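Local coordinates for periplasmic His/Glu/Gln/Arg/opine family-binding protein (PDB 3I6V) that binds lysine in its crystal and probably delivers amino acids to an ABC transporter, as a periplasmic solute-binding protein of family 3, at residues S94-S106 and L156-V170. Sequence-based numbering, arbitrary orientation. Where two conformers were deposited one is given.
Sequences SSYVATSDGADLS and LVPIVAESGGELMFV
Strands 94-98 and 168-170 pair antiparallel in one lobe of a periplasmic-binding-protein fold: A98 N donates to M168 O at 2.9 Å, in the carbonyl plane, and M168 N returns a bond to A98 O. V170 N donates to Y96 O from above the carbonyl plane, 44° out of it, and a water takes the place of the return bond, accepting from Y96 N and donating to V170 O. Strand 94-98 also bonds through S95 and V97 to strand 148-152, which places it inside the sheet.

On the sheet face that bears V97, helix 156-162 packs against the strand. V97 CG2 touches F169 CD2 at 3.5 Å, obliquely to the ring, and also meets L156 CD1 and V160 CG2. V160 CG2 in turn sits 3.9 Å above one face of the F169 ring, offset toward its rim, and R153 makes a cation-pi contact with that ring.

The other face carries A98, M168 and V170. M168 CG lies between its backbone N and carbonyl carbon (chi1 61°), and the chain bends at chi2 and chi3, bringing SD to 3.2 Å from D101 OD2 and CE to 3.3 Å from T99 O. An alanine in place of M168 is likely to open a gap beside the S100-A103 type I turn and leave the D101 carboxylate freer to swing. V170 spreads its two methyls: CG1 faces S100 O at 3.5 Å, whereas CG2 meets L105 CD2 at 3.6 Å.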
loop_
_atom_site.group_PDB
_atom_site.type_symbol
_atom_site.label_atom_id
_atom_site.label_comp_id
_atom_site.label_asym_id
_atom_site.label_seq_id
_atom_site.Cartn_x
_atom_site.Cartn_y
_atom_site.Cartn_z
ATOM N N SER A 94 -0.395 -7.930 8.173
ATOM C CA SER A 94 -1.396 -8.407 7.231
ATOM C C SER A 94 -2.387 -9.270 8.013
ATOM O O SER A 94 -2.020 -9.862 9.056
ATOM C CB SER A 94 -0.733 -9.214 6.138
ATOM O OG SER A 94 0.084 -8.381 5.333
ATOM N N SER A 95 -3.628 -9.349 7.533
ATOM C CA SER A 95 -4.713 -10.012 8.272
ATOM C C SER A 95 -5.684 -10.673 7.330
ATOM O O SER A 95 -5.747 -10.329 6.141
ATOM C CB SER A 95 -5.510 -9.009 9.109
ATOM O OG SER A 95 -4.676 -8.234 9.930
ATOM N N TYR A 96 -6.442 -11.628 7.872
ATOM C CA TYR A 96 -7.509 -12.279 7.134
ATOM C C TYR A 96 -8.834 -11.616 7.486
ATOM O O TYR A 96 -9.084 -11.269 8.642
ATOM C CB TYR A 96 -7.616 -13.767 7.445
ATOM C CG TYR A 96 -6.435 -14.607 7.035
ATOM C CD1 TYR A 96 -5.346 -14.777 7.901
ATOM C CD2 TYR A 96 -6.409 -15.243 5.797
ATOM C CE1 TYR A 96 -4.237 -15.564 7.530
ATOM C CE2 TYR A 96 -5.333 -16.028 5.424
ATOM C CZ TYR A 96 -4.258 -16.182 6.292
ATOM O OH TYR A 96 -3.215 -16.957 5.892
ATOM N N VAL A 97 -9.678 -11.476 6.481
ATOM C CA VAL A 97 -11.046 -10.971 6.691
ATOM C C VAL A 97 -12.040 -11.889 6.014
ATOM O O VAL A 97 -11.803 -12.366 4.912
ATOM C CB VAL A 97 -11.236 -9.497 6.237
ATOM C CG1 VAL A 97 -12.746 -9.169 6.043
ATOM C CG2 VAL A 97 -10.679 -8.577 7.276
ATOM N N ALA A 98 -13.161 -12.143 6.702
ATOM C CA ALA A 98 -14.147 -13.087 6.218
ATOM C C ALA A 98 -15.588 -12.642 6.576
ATOM O O ALA A 98 -15.785 -11.649 7.283
ATOM C CB ALA A 98 -13.846 -14.492 6.817
ATOM N N THR A 99 -16.569 -13.404 6.106
ATOM C CA THR A 99 -17.990 -13.155 6.461
ATOM C C THR A 99 -18.463 -13.949 7.707
ATOM O O THR A 99 -19.535 -13.667 8.251
ATOM C CB THR A 99 -18.929 -13.442 5.279
ATOM O OG1 THR A 99 -18.816 -14.820 4.911
ATOM C CG2 THR A 99 -18.576 -12.574 4.054
ATOM N N SER A 100 -17.676 -14.931 8.159
ATOM C CA SER A 100 -17.974 -15.640 9.424
ATOM C C SER A 100 -16.701 -15.979 10.189
ATOM O O SER A 100 -15.619 -16.051 9.608
ATOM C CB SER A 100 -18.782 -16.912 9.175
ATOM O OG SER A 100 -17.990 -17.887 8.518
ATOM N N ASP A 101 -16.832 -16.176 11.496
ATOM C CA ASP A 101 -15.684 -16.505 12.343
ATOM C C ASP A 101 -15.032 -17.845 11.988
ATOM O O ASP A 101 -13.807 -17.999 12.102
ATOM C CB ASP A 101 -16.057 -16.417 13.822
ATOM C CG ASP A 101 -16.248 -14.970 14.292
ATOM O OD1 ASP A 101 -16.951 -14.747 15.304
ATOM O OD2 ASP A 101 -15.693 -14.040 13.656
ATOM N N GLY A 102 -15.834 -18.784 11.502
ATOM C CA GLY A 102 -15.329 -20.111 11.160
ATOM C C GLY A 102 -14.972 -20.274 9.707
ATOM O O GLY A 102 -15.000 -21.393 9.178
ATOM N N ALA A 103 -14.641 -19.165 9.037
ATOM C CA ALA A 103 -14.222 -19.242 7.634
ATOM C C ALA A 103 -12.994 -20.132 7.533
ATOM O O ALA A 103 -12.132 -20.091 8.402
ATOM C CB ALA A 103 -13.913 -17.850 7.067
ATOM N N ASP A 104 -12.946 -20.940 6.479
ATOM C CA ASP A 104 -11.827 -21.823 6.226
ATOM C C ASP A 104 -10.640 -21.064 5.577
ATOM O O ASP A 104 -10.595 -20.857 4.351
ATOM C CB ASP A 104 -12.292 -22.975 5.329
ATOM C CG ASP A 104 -11.187 -23.946 5.000
ATOM O OD1 ASP A 104 -10.123 -23.921 5.667
ATOM O OD2 ASP A 104 -11.373 -24.723 4.042
ATOM N N LEU A 105 -9.674 -20.692 6.410
ATOM C CA LEU A 105 -8.468 -19.981 5.966
ATOM C C LEU A 105 -7.508 -20.841 5.150
ATOM O O LEU A 105 -6.490 -20.344 4.670
ATOM C CB LEU A 105 -7.726 -19.367 7.160
ATOM C CG LEU A 105 -8.522 -18.461 8.086
ATOM C CD1 LEU A 105 -7.599 -17.722 9.068
ATOM C CD2 LEU A 105 -9.418 -17.471 7.282
ATOM N N SER A 106 -7.803 -22.129 5.001
ATOM C CA SER A 106 -7.023 -22.986 4.128
ATOM C C SER A 106 -7.815 -23.267 2.857
ATOM O O SER A 106 -7.408 -24.047 2.022
ATOM C CB SER A 106 -6.607 -24.277 4.847
ATOM O OG SER A 106 -5.659 -24.003 5.869
ATOM N N LEU A 156 -7.682 -3.018 5.607
ATOM C CA LEU A 156 -8.876 -3.757 6.088
ATOM C C LEU A 156 -9.611 -3.127 7.289
ATOM O O LEU A 156 -10.830 -3.252 7.363
ATOM C CB LEU A 156 -8.564 -5.226 6.385
ATOM C CG LEU A 156 -8.139 -6.078 5.188
ATOM C CD1 LEU A 156 -7.466 -7.395 5.678
ATOM C CD2 LEU A 156 -9.283 -6.367 4.187
ATOM N N VAL A 157 -8.906 -2.448 8.186
ATOM C CA VAL A 157 -9.548 -1.897 9.394
ATOM C C VAL A 157 -10.812 -1.039 9.071
ATOM O O VAL A 157 -11.891 -1.368 9.565
ATOM C CB VAL A 157 -8.565 -1.193 10.365
ATOM C CG1 VAL A 157 -9.333 -0.303 11.411
ATOM C CG2 VAL A 157 -7.657 -2.248 11.110
ATOM N N PRO A 158 -10.691 0.001 8.199
ATOM C CA PRO A 158 -11.902 0.802 7.916
ATOM C C PRO A 158 -12.967 0.000 7.181
ATOM O O PRO A 158 -14.154 0.265 7.331
ATOM C CB PRO A 158 -11.372 1.958 7.027
ATOM C CG PRO A 158 -9.866 2.019 7.319
ATOM C CD PRO A 158 -9.508 0.543 7.495
ATOM N N ILE A 159 -12.554 -0.962 6.372
ATOM C CA ILE A 159 -13.493 -1.780 5.630
ATOM C C ILE A 159 -14.369 -2.655 6.566
ATOM O O ILE A 159 -15.612 -2.726 6.414
ATOM C CB ILE A 159 -12.744 -2.586 4.564
ATOM C CG1 ILE A 159 -12.335 -1.666 3.405
ATOM C CG2 ILE A 159 -13.593 -3.686 4.016
ATOM C CD1 ILE A 159 -11.509 -2.359 2.373
ATOM N N VAL A 160 -13.725 -3.297 7.538
ATOM C CA VAL A 160 -14.433 -4.013 8.594
ATOM C C VAL A 160 -15.369 -3.090 9.385
ATOM O O VAL A 160 -16.531 -3.435 9.607
ATOM C CB VAL A 160 -13.436 -4.728 9.573
ATOM C CG1 VAL A 160 -14.167 -5.162 10.875
ATOM C CG2 VAL A 160 -12.782 -5.895 8.876
ATOM N N ALA A 161 -14.883 -1.923 9.791
ATOM C CA ALA A 161 -15.739 -0.990 10.519
ATOM C C ALA A 161 -16.975 -0.513 9.701
ATOM O O ALA A 161 -18.010 -0.256 10.286
ATOM C CB ALA A 161 -14.921 0.206 11.041
ATOM N N GLU A 162 -16.860 -0.455 8.362
ATOM C CA GLU A 162 -17.901 0.090 7.454
ATOM C C GLU A 162 -18.904 -0.986 7.078
ATOM O O GLU A 162 -19.899 -0.696 6.422
ATOM C CB GLU A 162 -17.285 0.521 6.109
ATOM C CG GLU A 162 -16.456 1.788 6.072
ATOM C CD GLU A 162 -15.541 1.803 4.870
ATOM O OE1 GLU A 162 -15.745 0.994 3.928
ATOM O OE2 GLU A 162 -14.577 2.606 4.870
ATOM N N SER A 163 -18.599 -2.237 7.422
ATOM C CA SER A 163 -19.343 -3.366 6.910
ATOM C C SER A 163 -20.652 -3.633 7.673
ATOM O O SER A 163 -21.381 -4.531 7.289
ATOM C CB SER A 163 -18.500 -4.646 6.919
ATOM O OG SER A 163 -18.395 -5.188 8.243
ATOM N N GLY A 164 -20.903 -2.890 8.748
ATOM C CA GLY A 164 -22.061 -3.164 9.621
ATOM C C GLY A 164 -22.117 -4.618 10.075
ATOM O O GLY A 164 -23.182 -5.245 10.061
ATOM N N GLY A 165 -20.957 -5.175 10.432
ATOM C CA GLY A 165 -20.876 -6.571 10.862
ATOM C C GLY A 165 -20.895 -7.641 9.788
ATOM O O GLY A 165 -20.791 -8.841 10.112
ATOM N N GLU A 166 -21.011 -7.262 8.509
ATOM C CA GLU A 166 -20.954 -8.273 7.434
ATOM C C GLU A 166 -19.528 -8.844 7.179
ATOM O O GLU A 166 -19.375 -9.894 6.536
ATOM C CB GLU A 166 -21.523 -7.730 6.120
ATOM C CG GLU A 166 -22.974 -7.162 6.230
ATOM C CD GLU A 166 -24.038 -8.238 6.399
ATOM O OE1 GLU A 166 -23.754 -9.430 6.117
ATOM O OE2 GLU A 166 -25.168 -7.881 6.811
ATOM N N LEU A 167 -18.509 -8.128 7.648
ATOM C CA LEU A 167 -17.091 -8.548 7.462
ATOM C C LEU A 167 -16.418 -8.485 8.793
ATOM O O LEU A 167 -16.721 -7.609 9.581
ATOM C CB LEU A 167 -16.319 -7.634 6.495
ATOM C CG LEU A 167 -16.776 -7.721 5.046
ATOM C CD1 LEU A 167 -16.187 -6.541 4.227
ATOM C CD2 LEU A 167 -16.541 -9.114 4.399
ATOM N N MET A 168 -15.487 -9.407 9.041
ATOM C CA MET A 168 -14.795 -9.417 10.319
ATOM C C MET A 168 -13.367 -9.986 10.189
ATOM O O MET A 168 -13.087 -10.811 9.331
ATOM C CB MET A 168 -15.603 -10.235 11.348
ATOM C CG MET A 168 -15.811 -11.722 10.944
ATOM S SD MET A 168 -17.401 -12.411 11.548
ATOM C CE MET A 168 -18.524 -11.467 10.517
ATOM N N PHE A 169 -12.485 -9.548 11.073
ATOM C CA PHE A 169 -11.160 -10.180 11.181
ATOM C C PHE A 169 -11.249 -11.614 11.720
ATOM O O PHE A 169 -11.983 -11.883 12.678
ATOM C CB PHE A 169 -10.265 -9.347 12.081
ATOM C CG PHE A 169 -9.823 -8.042 11.460
ATOM C CD1 PHE A 169 -10.218 -6.818 12.013
ATOM C CD2 PHE A 169 -8.997 -8.044 10.319
ATOM C CE1 PHE A 169 -9.799 -5.596 11.432
ATOM C CE2 PHE A 169 -8.563 -6.830 9.727
ATOM C CZ PHE A 169 -8.953 -5.604 10.297
ATOM N N VAL A 170 -10.511 -12.526 11.086
ATOM C CA VAL A 170 -10.410 -13.910 11.541
ATOM C C VAL A 170 -8.921 -14.324 11.580
ATOM O O VAL A 170 -8.087 -13.781 10.831
ATOM C CB VAL A 170 -11.243 -14.858 10.633
ATOM C CG1 VAL A 170 -12.721 -14.508 10.727
ATOM C CG2 VAL A 170 -10.813 -14.747 9.186
HETATM O O HOH W 1 -5.896 -12.245 10.569
#